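Local coordinates for conserved domain protein (Porphyromonas gingivalis, PDB 3PNN) that probably works as a cytoplasmic glycosyltransferase-like enzyme with a Rossmann-like fold, helping to form glycosidic linkages from an activated sugar, at residues 7-12 with 118-123; 49-54 with 73-78; 150-155 with 215-220. One frame throughout, in Å; residues are numbered along the deposited sequence.

Contact 1: 7-12 with 118-123; sequences TLFVLA and FAVINA
T7, L8, F9 and V10 pair in parallel register with F118, A119, V120 and I121, placing two neighbouring strands at the middle of the Rossmann-like alpha/beta/alpha domain. Four backbone bonds zip them together: A119 N to T7 O, F9 N to A119 O, I121 N to F9 O and L11 N to I121 O, the last almost straight (175° at the hydrogen). Both faces of the pair are closely packed. On the one carrying L8, V10, A119 and I121, L8 CD1 lies 3.8 Å from A119 CB and 3.9 Å from I121 CG1, and the L8 and I121 side chains meet at about a right angle. I121 turns CG1 between its N and carbonyl carbon (chi1 66°), bringing that branch against L8 CD1; helices 35-46 and 129-140 close over this face. On the face of F9, the F9 and F118 side chains point the same way, with F118 CE1 at the edge of the F9 ring, 4.1 Å from F9 CD2. Next along, L11 CD1 rests 3.7 Å from V120 CG1. The C-terminal end is looser and partly open to solvent: N122 OD1 merely passes L11 CD1, and its amide is held by D125 and N216, near a bound glycerol. Beyond the last direct bond a water bridges the strands, donating to L11 O at 3.1 Å and accepting from A123 N at 3.0 Å.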
loop_
_atom_site.group_PDB
_atom_site.type_symbol
_atom_site.label_atom_id
_atom_site.label_comp_id
_atom_site.label_asym_id
_atom_site.label_seq_id
_atom_site.Cartn_x
_atom_site.Cartn_y
_atom_site.Cartn_z
ATOM N N THR A 7 9.958 -9.698 -3.712
ATOM C CA THR A 7 9.959 -8.422 -4.396
ATOM C C THR A 7 9.159 -7.392 -3.600
ATOM O O THR A 7 8.115 -7.721 -3.028
ATOM C CB THR A 7 9.326 -8.612 -5.793
ATOM O OG1 THR A 7 10.212 -9.407 -6.595
ATOM C CG2 THR A 7 9.045 -7.262 -6.497
ATOM N N LEU A 8 9.643 -6.155 -3.543
ATOM C CA LEU A 8 8.850 -5.054 -2.985
ATOM C C LEU A 8 8.213 -4.241 -4.125
ATOM O O LEU A 8 8.912 -3.664 -4.951
ATOM C CB LEU A 8 9.717 -4.139 -2.101
ATOM C CG LEU A 8 8.951 -2.957 -1.483
ATOM C CD1 LEU A 8 7.928 -3.465 -0.471
ATOM C CD2 LEU A 8 9.916 -2.012 -0.798
ATOM N N PHE A 9 6.888 -4.195 -4.155
ATOM C CA PHE A 9 6.149 -3.540 -5.234
ATOM C C PHE A 9 5.588 -2.281 -4.604
ATOM O O PHE A 9 4.755 -2.351 -3.694
ATOM C CB PHE A 9 5.029 -4.477 -5.717
ATOM C CG PHE A 9 4.307 -4.020 -6.970
ATOM C CD1 PHE A 9 4.694 -2.885 -7.664
ATOM C CD2 PHE A 9 3.233 -4.763 -7.464
ATOM C CE1 PHE A 9 4.026 -2.484 -8.829
ATOM C CE2 PHE A 9 2.570 -4.367 -8.622
ATOM C CZ PHE A 9 2.972 -3.217 -9.301
ATOM N N VAL A 10 6.075 -1.130 -5.057
ATOM C CA VAL A 10 5.682 0.144 -4.473
ATOM C C VAL A 10 4.643 0.869 -5.333
ATOM O O VAL A 10 4.867 1.135 -6.531
ATOM C CB VAL A 10 6.912 1.068 -4.254
ATOM C CG1 VAL A 10 6.471 2.410 -3.673
ATOM C CG2 VAL A 10 7.954 0.388 -3.341
ATOM N N LEU A 11 3.496 1.188 -4.729
ATOM C CA LEU A 11 2.442 1.927 -5.433
ATOM C C LEU A 11 2.785 3.416 -5.530
ATOM O O LEU A 11 2.473 4.197 -4.632
ATOM C CB LEU A 11 1.096 1.746 -4.727
ATOM C CG LEU A 11 0.622 0.299 -4.607
ATOM C CD1 LEU A 11 -0.727 0.261 -3.899
ATOM C CD2 LEU A 11 0.524 -0.346 -5.992
ATOM N N ALA A 12 3.414 3.804 -6.634
ATOM C CA ALA A 12 3.931 5.161 -6.784
ATOM C C ALA A 12 3.231 5.952 -7.892
ATOM O O ALA A 12 3.699 7.009 -8.321
ATOM C CB ALA A 12 5.442 5.116 -7.020
ATOM N N PHE A 118 5.537 -11.359 -3.402
ATOM C CA PHE A 118 5.809 -9.930 -3.391
ATOM C C PHE A 118 4.970 -9.183 -2.362
ATOM O O PHE A 118 3.843 -9.595 -2.039
ATOM C CB PHE A 118 5.606 -9.322 -4.810
ATOM C CG PHE A 118 4.178 -9.375 -5.322
ATOM C CD1 PHE A 118 3.372 -8.236 -5.298
ATOM C CD2 PHE A 118 3.670 -10.542 -5.889
ATOM C CE1 PHE A 118 2.064 -8.285 -5.805
ATOM C CE2 PHE A 118 2.377 -10.597 -6.392
ATOM C CZ PHE A 118 1.573 -9.473 -6.347
ATOM N N ALA A 119 5.542 -8.097 -1.842
ATOM C CA ALA A 119 4.819 -7.149 -0.995
ATOM C C ALA A 119 4.273 -6.010 -1.829
ATOM O O ALA A 119 4.877 -5.629 -2.821
ATOM C CB ALA A 119 5.748 -6.582 0.079
ATOM N N VAL A 120 3.126 -5.475 -1.419
ATOM C CA VAL A 120 2.599 -4.240 -1.979
ATOM C C VAL A 120 2.535 -3.232 -0.846
ATOM O O VAL A 120 2.027 -3.550 0.245
ATOM C CB VAL A 120 1.199 -4.447 -2.554
ATOM C CG1 VAL A 120 0.599 -3.087 -3.002
ATOM C CG2 VAL A 120 1.247 -5.457 -3.719
ATOM N N ILE A 121 3.091 -2.046 -1.071
ATOM C CA ILE A 121 3.020 -0.974 -0.079
ATOM C C ILE A 121 2.772 0.374 -0.734
ATOM O O ILE A 121 3.004 0.544 -1.940
ATOM C CB ILE A 121 4.338 -0.841 0.762
ATOM C CG1 ILE A 121 5.519 -0.393 -0.111
ATOM C CG2 ILE A 121 4.652 -2.137 1.509
ATOM C CD1 ILE A 121 6.730 0.149 0.702
ATOM N N ASN A 122 2.301 1.334 0.063
ATOM C CA ASN A 122 2.141 2.704 -0.416
ATOM C C ASN A 122 3.494 3.396 -0.467
ATOM O O ASN A 122 4.446 2.980 0.216
ATOM C CB ASN A 122 1.211 3.508 0.497
ATOM C CG ASN A 122 -0.236 3.063 0.414
ATOM O OD1 ASN A 122 -0.687 2.520 -0.604
ATOM N ND2 ASN A 122 -0.984 3.309 1.489
ATOM N N ALA A 123 3.567 4.474 -1.242
ATOM C CA ALA A 123 4.825 5.184 -1.470
ATOM C C ALA A 123 5.133 6.260 -0.425
ATOM O O ALA A 123 6.259 6.737 -0.343
ATOM C CB ALA A 123 4.829 5.809 -2.876
HETATM O O HOH W 1 1.015 5.699 -2.376
#

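Contact 2: 49-54 with 73-78; sequences GRLVFV and GRIPVE
L51 and I75 meet at about a right angle, the tightest point where the chain returns alongside strand 50-55 after a helical crossover. I75 reaches across with both branches: CD1 presses on L51 CD2 at 3.5 Å, closer than usual for two methyls, while CG2 lies 3.6 Å from L51 CD1. Holding CG1 anti to the backbone N (chi1 -178°) extends I75 along R50 and G49, with its CG1 beside R50 CA. V77 behaves differently. It stands next to L51 and points the same way, CG1 to L51 CD1 3.9 Å, and the same methyl comes to the edge of the F53 ring, 4.4 Å from CE2. At the exposed side P76 lays its ring against the backbone, CD being 3.3 Å from G49 O, and E78, its chain extended on the V52 side of the sheet, lends mainly its backbone and CB to the contact. Three backbone bonds fix the parallel register: L51 N to P76 O (2.9 Å), E78 N to L51 O, more bent at 135°, and F53 N to E78 O (2.9 Å). The pairing belongs to a beta-alpha-beta unit made of strand 50-55, helix 60-71 and strand 77-81. L68 and Y71 of that helix pack on V77 and F53, F63 meets the F53 ring edge to face, and helix 35-46 offers V40 to L51 and I44 to I75.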
loop_
_atom_site.group_PDB
_atom_site.type_symbol
_atom_site.label_atom_id
_atom_site.label_comp_id
_atom_site.label_asym_id
_atom_site.label_seq_id
_atom_site.Cartn_x
_atom_site.Cartn_y
_atom_site.Cartn_z
ATOM N N GLY A 49 14.551 -8.637 -2.322
ATOM C CA GLY A 49 15.555 -8.824 -3.359
ATOM C C GLY A 49 15.551 -7.820 -4.494
ATOM O O GLY A 49 16.547 -7.676 -5.197
ATOM N N ARG A 50 14.433 -7.131 -4.684
ATOM C CA ARG A 50 14.318 -6.166 -5.776
ATOM C C ARG A 50 13.124 -5.259 -5.538
ATOM O O ARG A 50 12.200 -5.614 -4.781
ATOM C CB ARG A 50 14.147 -6.890 -7.121
ATOM C CG ARG A 50 12.827 -7.634 -7.256
ATOM C CD ARG A 50 12.901 -8.736 -8.311
ATOM N NE ARG A 50 13.936 -9.708 -7.978
ATOM C CZ ARG A 50 13.848 -10.605 -6.996
ATOM N NH1 ARG A 50 12.755 -10.676 -6.233
ATOM N NH2 ARG A 50 14.862 -11.434 -6.775
ATOM N N LEU A 51 13.151 -4.095 -6.183
ATOM C CA LEU A 51 12.057 -3.146 -6.122
ATOM C C LEU A 51 11.378 -3.019 -7.476
ATOM O O LEU A 51 12.034 -2.959 -8.522
ATOM C CB LEU A 51 12.567 -1.758 -5.744
ATOM C CG LEU A 51 13.549 -1.615 -4.586
ATOM C CD1 LEU A 51 13.877 -0.111 -4.422
ATOM C CD2 LEU A 51 12.959 -2.199 -3.309
ATOM N N VAL A 52 10.056 -2.956 -7.450
ATOM C CA VAL A 52 9.294 -2.569 -8.628
ATOM C C VAL A 52 8.417 -1.370 -8.253
ATOM O O VAL A 52 7.712 -1.410 -7.233
ATOM C CB VAL A 52 8.410 -3.736 -9.141
ATOM C CG1 VAL A 52 7.502 -3.268 -10.291
ATOM C CG2 VAL A 52 9.287 -4.912 -9.579
ATOM N N PHE A 53 8.479 -0.305 -9.057
ATOM C CA PHE A 53 7.621 0.860 -8.861
ATOM C C PHE A 53 6.608 0.919 -9.982
ATOM O O PHE A 53 6.986 0.862 -11.153
ATOM C CB PHE A 53 8.437 2.165 -8.901
ATOM C CG PHE A 53 9.470 2.262 -7.802
ATOM C CD1 PHE A 53 9.125 2.791 -6.561
ATOM C CD2 PHE A 53 10.768 1.812 -8.011
ATOM C CE1 PHE A 53 10.076 2.886 -5.534
ATOM C CE2 PHE A 53 11.731 1.893 -6.989
ATOM C CZ PHE A 53 11.380 2.431 -5.753
ATOM N N VAL A 54 5.329 1.047 -9.643
ATOM C CA VAL A 54 4.368 1.435 -10.676
ATOM C C VAL A 54 4.232 2.962 -10.650
ATOM O O VAL A 54 3.930 3.547 -9.610
ATOM C CB VAL A 54 2.995 0.744 -10.520
ATOM C CG1 VAL A 54 2.420 0.964 -9.123
ATOM C CG2 VAL A 54 2.033 1.220 -11.623
ATOM N N GLY A 73 22.006 0.378 -8.063
ATOM C CA GLY A 73 23.237 -0.170 -7.529
ATOM C C GLY A 73 23.134 -0.621 -6.080
ATOM O O GLY A 73 23.957 -1.418 -5.642
ATOM N N ARG A 74 22.139 -0.129 -5.336
ATOM C CA ARG A 74 21.927 -0.598 -3.961
ATOM C C ARG A 74 21.031 -1.838 -3.975
ATOM O O ARG A 74 21.148 -2.727 -3.131
ATOM C CB ARG A 74 21.242 0.477 -3.111
ATOM C CG ARG A 74 21.963 1.822 -3.042
ATOM C CD ARG A 74 23.053 1.820 -1.987
ATOM N NE ARG A 74 23.525 3.174 -1.702
ATOM C CZ ARG A 74 23.251 3.846 -0.586
ATOM N NH1 ARG A 74 23.725 5.076 -0.420
ATOM N NH2 ARG A 74 22.509 3.287 0.365
ATOM N N ILE A 75 20.107 -1.864 -4.928
ATOM C CA ILE A 75 19.137 -2.942 -5.056
ATOM C C ILE A 75 18.579 -2.846 -6.479
ATOM O O ILE A 75 18.475 -1.741 -7.020
ATOM C CB ILE A 75 17.989 -2.794 -4.019
ATOM C CG1 ILE A 75 17.000 -3.959 -4.139
ATOM C CG2 ILE A 75 17.250 -1.462 -4.192
ATOM C CD1 ILE A 75 15.929 -3.965 -3.079
ATOM N N PRO A 76 18.258 -3.992 -7.103
ATOM C CA PRO A 76 17.670 -3.938 -8.448
ATOM C C PRO A 76 16.357 -3.167 -8.438
ATOM O O PRO A 76 15.568 -3.297 -7.492
ATOM C CB PRO A 76 17.418 -5.410 -8.781
ATOM C CG PRO A 76 18.416 -6.167 -7.942
ATOM C CD PRO A 76 18.476 -5.380 -6.653
ATOM N N VAL A 77 16.127 -2.360 -9.470
ATOM C CA VAL A 77 14.893 -1.574 -9.550
ATOM C C VAL A 77 14.287 -1.680 -10.935
ATOM O O VAL A 77 15.000 -1.768 -11.914
ATOM C CB VAL A 77 15.120 -0.087 -9.233
ATOM C CG1 VAL A 77 15.687 0.085 -7.826
ATOM C CG2 VAL A 77 16.047 0.556 -10.257
ATOM N N GLU A 78 12.961 -1.671 -11.011
ATOM C CA GLU A 78 12.277 -1.723 -12.299
ATOM C C GLU A 78 11.041 -0.830 -12.243
ATOM O O GLU A 78 10.379 -0.743 -11.195
ATOM C CB GLU A 78 11.878 -3.165 -12.655
ATOM C CG GLU A 78 10.924 -3.232 -13.852
ATOM C CD GLU A 78 10.890 -4.582 -14.562
ATOM O OE1 GLU A 78 11.344 -5.599 -13.988
ATOM O OE2 GLU A 78 10.398 -4.620 -15.712
#

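Contact 3: 150-155 with 215-220; sequences CMVGYR and MNMWGF
C150 and G219 grip each other through two backbone bonds, the hydrogen-bonded pair of an antiparallel ladder in the mixed-sheet part of this Rossmann-like domain. The two bonds differ in shape: C150 N meets G219 O at 3.0 Å in the carbonyl plane, on a lone pair, whereas G219 N reaches C150 O at 2.9 Å from 47° above the C150 carbonyl plane. V152 N adds a third bond, to M217 O. Past it the chain turns a corner at N216, and a water fills in where the strands part, donating to V152 O at 2.7 Å and accepting from both M215 N and M217 N. Within segment 215-220 the corner is braced by W218 NE1, whose bond to N216 OD1 (2.9 Å) lies in the indole plane and helps to fix the ring's rotation; N216 ND2 in turn bonds to N122.

Packing spreads from here to both faces of the ladder. Selenomethionine M151, W218's non-hydrogen-bonded partner, runs beside the indole in the same direction, its CB 3.5 Å from W218 CE3. With CG between the backbone N and carbonyl carbon (chi1 60°), the rest of the M151 chain follows the indole and brings SE 4.6 Å from the centroid of the six-membered ring, an oblique selenium version of the Met-aromatic contact, 37° off the normal. The C150 thiol comes over G219 CA on the face that helix 129-140 covers. V152 lies alongside selenomethionine M217, its CG2 3.7 Å from M217 SE. Y154 meets M215, also a selenomethionine, nearly at right angles; its hydroxyl is bonded to Y127 O, while ring atom CD2 of Y154 touches M215 CG at 3.6 Å.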
loop_
_atom_site.group_PDB
_atom_site.type_symbol
_atom_site.label_atom_id
_atom_site.label_comp_id
_atom_site.label_asym_id
_atom_site.label_seq_id
_atom_site.Cartn_x
_atom_site.Cartn_y
_atom_site.Cartn_z
ATOM N N CYS A 150 -1.045 -12.621 2.775
ATOM C CA CYS A 150 -0.940 -12.042 4.112
ATOM C C CYS A 150 -1.110 -10.522 4.084
ATOM O O CYS A 150 -1.123 -9.886 3.021
ATOM C CB CYS A 150 0.395 -12.420 4.763
ATOM S SG CYS A 150 1.862 -11.717 3.910
HETATM N N MSE A 151 -1.278 -9.934 5.259
HETATM C CA MSE A 151 -1.241 -8.481 5.373
HETATM C C MSE A 151 -0.659 -8.146 6.722
HETATM O O MSE A 151 -0.753 -8.945 7.648
HETATM C CB MSE A 151 -2.625 -7.822 5.221
HETATM C CG MSE A 151 -3.692 -8.220 6.219
HETATM SE SE MSE A 151 -5.125 -6.831 6.388
HETATM C CE MSE A 151 -4.478 -5.988 8.034
ATOM N N VAL A 152 -0.047 -6.972 6.819
ATOM C CA VAL A 152 0.546 -6.558 8.082
ATOM C C VAL A 152 -0.492 -5.684 8.761
ATOM O O VAL A 152 -0.887 -4.639 8.240
ATOM C CB VAL A 152 1.871 -5.818 7.879
ATOM C CG1 VAL A 152 2.403 -5.282 9.237
ATOM C CG2 VAL A 152 2.909 -6.762 7.251
ATOM N N GLY A 153 -0.987 -6.155 9.898
ATOM C CA GLY A 153 -2.018 -5.432 10.614
ATOM C C GLY A 153 -1.438 -4.362 11.522
ATOM O O GLY A 153 -0.363 -4.546 12.104
ATOM N N TYR A 154 -2.148 -3.244 11.622
ATOM C CA TYR A 154 -1.871 -2.200 12.604
ATOM C C TYR A 154 -3.103 -2.024 13.501
ATOM O O TYR A 154 -4.169 -2.548 13.188
ATOM C CB TYR A 154 -1.504 -0.903 11.888
ATOM C CG TYR A 154 -0.169 -1.033 11.184
ATOM C CD1 TYR A 154 1.013 -0.675 11.834
ATOM C CD2 TYR A 154 -0.086 -1.576 9.901
ATOM C CE1 TYR A 154 2.246 -0.815 11.216
ATOM C CE2 TYR A 154 1.149 -1.731 9.274
ATOM C CZ TYR A 154 2.307 -1.343 9.933
ATOM O OH TYR A 154 3.535 -1.503 9.317
ATOM N N ARG A 155 -2.958 -1.310 14.617
ATOM C CA ARG A 155 -4.096 -1.077 15.512
ATOM C C ARG A 155 -4.680 0.311 15.240
ATOM O O ARG A 155 -3.951 1.293 15.199
ATOM C CB ARG A 155 -3.682 -1.219 16.986
ATOM C CG ARG A 155 -3.363 -2.668 17.416
ATOM C CD ARG A 155 -1.872 -3.025 17.319
ATOM N NE ARG A 155 -1.626 -4.421 17.713
ATOM C CZ ARG A 155 -1.584 -4.844 18.977
ATOM N NH1 ARG A 155 -1.760 -3.978 19.969
ATOM N NH2 ARG A 155 -1.361 -6.129 19.254
HETATM N N MSE A 215 -3.201 -1.003 6.384
HETATM C CA MSE A 215 -2.570 0.249 5.939
HETATM C C MSE A 215 -1.991 0.039 4.540
HETATM O O MSE A 215 -1.046 0.728 4.118
HETATM C CB MSE A 215 -1.477 0.724 6.919
HETATM C CG MSE A 215 -2.004 0.979 8.341
HETATM SE SE MSE A 215 -3.445 2.309 8.384
HETATM C CE MSE A 215 -2.430 3.867 7.863
ATOM N N ASN A 216 -2.585 -0.909 3.824
ATOM C CA ASN A 216 -2.185 -1.252 2.454
ATOM C C ASN A 216 -0.775 -1.842 2.362
ATOM O O ASN A 216 -0.052 -1.582 1.400
ATOM C CB ASN A 216 -2.321 -0.048 1.515
ATOM C CG ASN A 216 -3.165 -0.356 0.281
ATOM O OD1 ASN A 216 -4.025 -1.243 0.301
ATOM N ND2 ASN A 216 -2.935 0.402 -0.799
HETATM N N MSE A 217 -0.385 -2.626 3.367
HETATM C CA MSE A 217 0.839 -3.426 3.288
HETATM C C MSE A 217 0.437 -4.893 3.154
HETATM O O MSE A 217 0.013 -5.511 4.131
HETATM C CB MSE A 217 1.709 -3.217 4.541
HETATM C CG MSE A 217 2.989 -4.071 4.582
HETATM SE SE MSE A 217 4.179 -3.483 6.063
HETATM C CE MSE A 217 5.800 -3.165 5.039
ATOM N N TRP A 218 0.565 -5.448 1.946
ATOM C CA TRP A 218 0.071 -6.801 1.653
ATOM C C TRP A 218 1.211 -7.691 1.201
ATOM O O TRP A 218 2.239 -7.194 0.730
ATOM C CB TRP A 218 -0.903 -6.734 0.481
ATOM C CG TRP A 218 -2.076 -5.865 0.703
ATOM C CD1 TRP A 218 -2.222 -4.555 0.341
ATOM C CD2 TRP A 218 -3.298 -6.258 1.321
ATOM N NE1 TRP A 218 -3.474 -4.109 0.707
ATOM C CE2 TRP A 218 -4.148 -5.137 1.317
ATOM C CE3 TRP A 218 -3.754 -7.455 1.890
ATOM C CZ2 TRP A 218 -5.436 -5.172 1.861
ATOM C CZ3 TRP A 218 -5.046 -7.496 2.421
ATOM C CH2 TRP A 218 -5.863 -6.357 2.408
ATOM N N GLY A 219 1.012 -9.002 1.295
ATOM C CA GLY A 219 1.922 -9.976 0.705
ATOM C C GLY A 219 1.138 -10.929 -0.189
ATOM O O GLY A 219 0.172 -11.546 0.266
ATOM N N PHE A 220 1.546 -11.047 -1.451
ATOM C CA PHE A 220 0.818 -11.865 -2.433
ATOM C C PHE A 220 1.754 -12.824 -3.162
ATOM O O PHE A 220 2.983 -12.708 -3.070
ATOM C CB PHE A 220 0.132 -10.981 -3.489
ATOM C CG PHE A 220 -0.948 -10.054 -2.945
ATOM C CD1 PHE A 220 -2.082 -10.559 -2.319
ATOM C CD2 PHE A 220 -0.836 -8.676 -3.109
ATOM C CE1 PHE A 220 -3.075 -9.705 -1.843
ATOM C CE2 PHE A 220 -1.823 -7.817 -2.640
ATOM C CZ PHE A 220 -2.952 -8.336 -2.013
HETATM O O HOH W 2 -1.695 -3.360 6.064
#

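Contacts 1 and 3 are core neighbours: V120 N bonds to W218 O at 2.9 Å, and F220 N probably to F118 O, so strand 118-122 joins the parallel pair of contact 1 to the antiparallel ladder of contact 3. Contact 2 is nested within the loop that contact 1 closes; its strand 50-55 pairs along the other edge of strand 7-11, where V10 N lies 2.7 Å from V52 O, probably hydrogen-bonded. It is partly surface, with proline and glutamate at its exposed side, and does not touch contact 3. Aliphatic and phenyl groups dominate contacts 1 and 2; selenomethionines, an indole and a phenol mark contact 3. Water bridges the strands in contacts 1 and 3.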